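Local atomic coordinates of NifU like protein IscU (Streptococcus pyogenes, PDB entry 1SU0), a protein that probably serves as a scaffold on which iron-sulfur clusters are assembled by IscS and then handed to other proteins. Residues A[35-46]-A[126-137]. Numbering follows the deposited sequence.
With ZN (zinc ion), chain B.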
# COMPACT_ATOMS: atom_id res chain seq x y z
N LEU A 35 5.69 3.47 -10.47
CA LEU A 35 5.77 4.87 -10.09
C LEU A 35 6.94 5.11 -9.12
O LEU A 35 7.51 4.17 -8.57
CB LEU A 35 4.47 5.32 -9.41
CG LEU A 35 3.17 4.60 -9.78
CD1 LEU A 35 2.03 5.26 -9.01
CD2 LEU A 35 2.90 4.61 -11.28
N ASN A 36 7.25 6.38 -8.86
CA ASN A 36 8.34 6.67 -7.94
C ASN A 36 8.22 7.94 -7.09
O ASN A 36 7.26 8.71 -7.18
CB ASN A 36 9.72 6.57 -8.67
CG ASN A 36 9.91 7.62 -9.76
OD1 ASN A 36 9.93 7.29 -10.95
ND2 ASN A 36 10.13 8.87 -9.35
N ASN A 37 9.25 8.09 -6.26
CA ASN A 37 9.42 8.99 -5.12
C ASN A 37 8.45 10.14 -4.81
O ASN A 37 7.86 10.75 -5.71
CB ASN A 37 10.87 9.53 -5.12
CG ASN A 37 11.15 10.54 -6.24
OD1 ASN A 37 10.39 10.68 -7.20
ND2 ASN A 37 12.28 11.26 -6.10
N PRO A 38 8.27 10.40 -3.52
CA PRO A 38 7.92 11.75 -3.05
C PRO A 38 9.01 12.77 -3.48
O PRO A 38 8.73 13.88 -3.94
CB PRO A 38 7.93 11.60 -1.51
CG PRO A 38 7.80 10.11 -1.24
CD PRO A 38 8.36 9.42 -2.41
N THR A 39 10.25 12.31 -3.35
CA THR A 39 11.49 13.08 -3.40
C THR A 39 12.46 12.28 -2.54
O THR A 39 13.67 12.42 -2.65
CB THR A 39 11.34 14.50 -2.81
OG1 THR A 39 10.46 15.27 -3.64
CG2 THR A 39 12.66 15.27 -2.88
N CYS A 40 11.89 11.44 -1.67
CA CYS A 40 12.61 10.56 -0.78
C CYS A 40 13.46 9.52 -1.49
O CYS A 40 14.51 9.12 -0.99
CB CYS A 40 11.61 9.83 0.11
SG CYS A 40 12.39 8.95 1.48
N GLY A 41 12.98 9.06 -2.64
CA GLY A 41 13.68 8.08 -3.46
C GLY A 41 13.05 6.70 -3.40
O GLY A 41 13.75 5.70 -3.50
N ASP A 42 11.73 6.64 -3.26
CA ASP A 42 11.04 5.36 -3.24
C ASP A 42 10.67 4.99 -4.68
O ASP A 42 10.57 5.85 -5.52
CB ASP A 42 9.82 5.38 -2.32
CG ASP A 42 10.11 6.02 -0.96
OD1 ASP A 42 9.27 6.81 -0.47
OD2 ASP A 42 11.16 5.80 -0.31
N VAL A 43 10.56 3.70 -4.97
CA VAL A 43 10.12 3.21 -6.28
C VAL A 43 9.37 1.88 -6.13
O VAL A 43 9.66 1.09 -5.22
CB VAL A 43 11.28 3.03 -7.30
CG1 VAL A 43 12.22 4.22 -7.31
CG2 VAL A 43 12.06 1.76 -7.02
N ILE A 44 8.39 1.63 -6.99
CA ILE A 44 7.68 0.37 -6.93
C ILE A 44 7.18 -0.13 -8.28
O ILE A 44 6.68 0.62 -9.09
CB ILE A 44 6.51 0.47 -5.93
CG1 ILE A 44 5.84 -0.90 -5.76
CG2 ILE A 44 5.52 1.56 -6.37
CD1 ILE A 44 4.94 -0.99 -4.57
N SER A 45 7.31 -1.42 -8.48
CA SER A 45 6.81 -2.10 -9.64
C SER A 45 5.76 -3.00 -9.03
O SER A 45 6.08 -3.87 -8.23
CB SER A 45 7.93 -2.91 -10.29
OG SER A 45 7.50 -3.61 -11.43
N LEU A 46 4.51 -2.74 -9.39
CA LEU A 46 3.37 -3.40 -8.82
C LEU A 46 2.65 -4.14 -9.95
O LEU A 46 1.92 -3.53 -10.72
CB LEU A 46 2.45 -2.34 -8.19
CG LEU A 46 1.37 -2.72 -7.16
CD1 LEU A 46 0.01 -2.30 -7.62
CD2 LEU A 46 1.39 -4.20 -6.78
N LYS A 126 3.54 11.03 1.19
CA LYS A 126 3.78 10.47 -0.14
C LYS A 126 4.61 9.17 -0.11
O LYS A 126 4.52 8.36 -1.03
CB LYS A 126 4.41 11.53 -1.06
CG LYS A 126 4.28 11.28 -2.57
CD LYS A 126 2.84 11.46 -3.09
CE LYS A 126 2.69 12.71 -3.96
NZ LYS A 126 2.53 13.93 -3.11
N CYS A 127 5.40 8.96 0.94
CA CYS A 127 6.07 7.67 1.14
C CYS A 127 4.98 6.57 1.26
O CYS A 127 5.00 5.53 0.58
CB CYS A 127 6.97 7.70 2.38
SG CYS A 127 8.32 8.95 2.35
N SER A 128 4.01 6.84 2.11
CA SER A 128 2.95 5.90 2.41
C SER A 128 1.93 5.70 1.27
O SER A 128 1.44 4.60 1.06
CB SER A 128 2.26 6.37 3.68
OG SER A 128 1.56 7.57 3.44
N THR A 129 1.64 6.73 0.49
CA THR A 129 0.61 6.61 -0.56
C THR A 129 1.11 6.00 -1.87
O THR A 129 0.31 5.54 -2.66
CB THR A 129 -0.04 7.95 -0.84
OG1 THR A 129 0.96 8.87 -1.27
CG2 THR A 129 -0.63 8.56 0.43
N LEU A 130 2.42 5.97 -2.08
CA LEU A 130 3.00 5.49 -3.33
C LEU A 130 2.40 4.18 -3.82
O LEU A 130 1.97 4.07 -4.98
CB LEU A 130 4.53 5.35 -3.20
CG LEU A 130 5.36 4.90 -4.42
CD1 LEU A 130 4.98 5.56 -5.71
CD2 LEU A 130 6.83 5.15 -4.16
N ALA A 131 2.36 3.18 -2.96
CA ALA A 131 1.82 1.88 -3.33
C ALA A 131 0.34 1.98 -3.73
O ALA A 131 -0.10 1.39 -4.73
CB ALA A 131 1.96 0.93 -2.20
N TRP A 132 -0.40 2.74 -2.94
CA TRP A 132 -1.82 2.91 -3.20
C TRP A 132 -2.06 3.50 -4.58
O TRP A 132 -2.96 3.06 -5.28
CB TRP A 132 -2.46 3.75 -2.10
CG TRP A 132 -2.49 3.03 -0.82
CD1 TRP A 132 -1.58 3.13 0.20
CD2 TRP A 132 -3.43 2.04 -0.42
NE1 TRP A 132 -1.91 2.26 1.21
CE2 TRP A 132 -3.06 1.59 0.86
CE3 TRP A 132 -4.58 1.48 -1.02
CZ2 TRP A 132 -3.78 0.62 1.56
CZ3 TRP A 132 -5.28 0.50 -0.33
CH2 TRP A 132 -4.89 0.09 0.95
N ASN A 133 -1.22 4.44 -5.00
CA ASN A 133 -1.36 5.11 -6.29
C ASN A 133 -0.90 4.23 -7.44
O ASN A 133 -1.38 4.37 -8.55
CB ASN A 133 -0.62 6.45 -6.29
CG ASN A 133 -1.16 7.40 -5.21
OD1 ASN A 133 -0.64 8.50 -5.03
ND2 ASN A 133 -2.16 6.95 -4.45
N ALA A 134 0.02 3.31 -7.18
CA ALA A 134 0.43 2.34 -8.19
C ALA A 134 -0.69 1.33 -8.37
O ALA A 134 -0.83 0.73 -9.43
CB ALA A 134 1.74 1.64 -7.81
N LEU A 135 -1.49 1.17 -7.33
CA LEU A 135 -2.67 0.34 -7.41
C LEU A 135 -3.72 1.05 -8.24
O LEU A 135 -4.27 0.46 -9.16
CB LEU A 135 -3.22 0.04 -6.01
CG LEU A 135 -4.46 -0.84 -5.99
CD1 LEU A 135 -4.22 -2.11 -6.78
CD2 LEU A 135 -4.84 -1.18 -4.57
N LYS A 136 -4.00 2.32 -7.92
CA LYS A 136 -5.00 3.10 -8.66
C LYS A 136 -4.77 3.00 -10.17
O LYS A 136 -5.71 2.80 -10.96
CB LYS A 136 -4.95 4.57 -8.24
CG LYS A 136 -5.56 4.88 -6.86
CD LYS A 136 -5.81 6.37 -6.79
CE LYS A 136 -6.10 6.88 -5.42
NZ LYS A 136 -5.86 8.36 -5.43
N GLU A 137 -3.50 3.09 -10.56
CA GLU A 137 -3.13 3.03 -11.96
C GLU A 137 -3.35 1.63 -12.54
O GLU A 137 -3.86 1.49 -13.66
CB GLU A 137 -1.67 3.45 -12.15
CG GLU A 137 -1.48 4.93 -12.46
CD GLU A 137 -1.52 5.79 -11.20
OE1 GLU A 137 -2.48 5.66 -10.39
OE2 GLU A 137 -0.57 6.60 -11.04
ZN ZN B . 9.99 7.61 1.68
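The carboxylate of Asp42 turns both oxygens toward the zinc ion shared with Cys127. Asp42 OD1 binds the zinc ion at 2.4 Å, while Asp42 OD2 stays at 2.9 Å. This is the alpha/beta fold of the IscU (NifU N-terminal) family, in which helix 122-139 lies along a three-stranded antiparallel sheet. The Pro38 ring sits against the helix backbone at Lys126 and Cys127, with Pro38 CG 3.4 Å from Cys127 N and Pro38 CB on the CB of Lys126. At the far end, Glu137 OE2 lies in van der Waals contact with Leu35 CD1.

Strand 43-46 and helix segment 126-137 run in similar directions, 34° apart. The loop between strands 33-36 and 43-50 carries Cys40 and Asp42 to the metal. Cys127 SG binds zinc at 2.2 Å, and Cys65 belongs to the same site. The Cys40 SG to zinc distance is long, 2.8 Å. The zinc probably stands in for an iron-sulfur cluster.

Behind the site the packing is apolar. Leu130 has CG anti to its backbone N (chi1 -178°), which directs its branch at the sheet. Leu130 CD2 touches Asp42 CB at 3.5 Å, so it packs directly behind a metal ligand. Leu130 CD1 meets Leu35 CB. Ile44 CG2 touches both Leu130 CG and Ala134 CB, and Ile44 also touches Phe60 of strand 55-63. Leu46 CD1 rests on the backbone of Ala134 and Leu135. Leu35 CD1 presses tightly on Ala134 CA, at 3.4 Å.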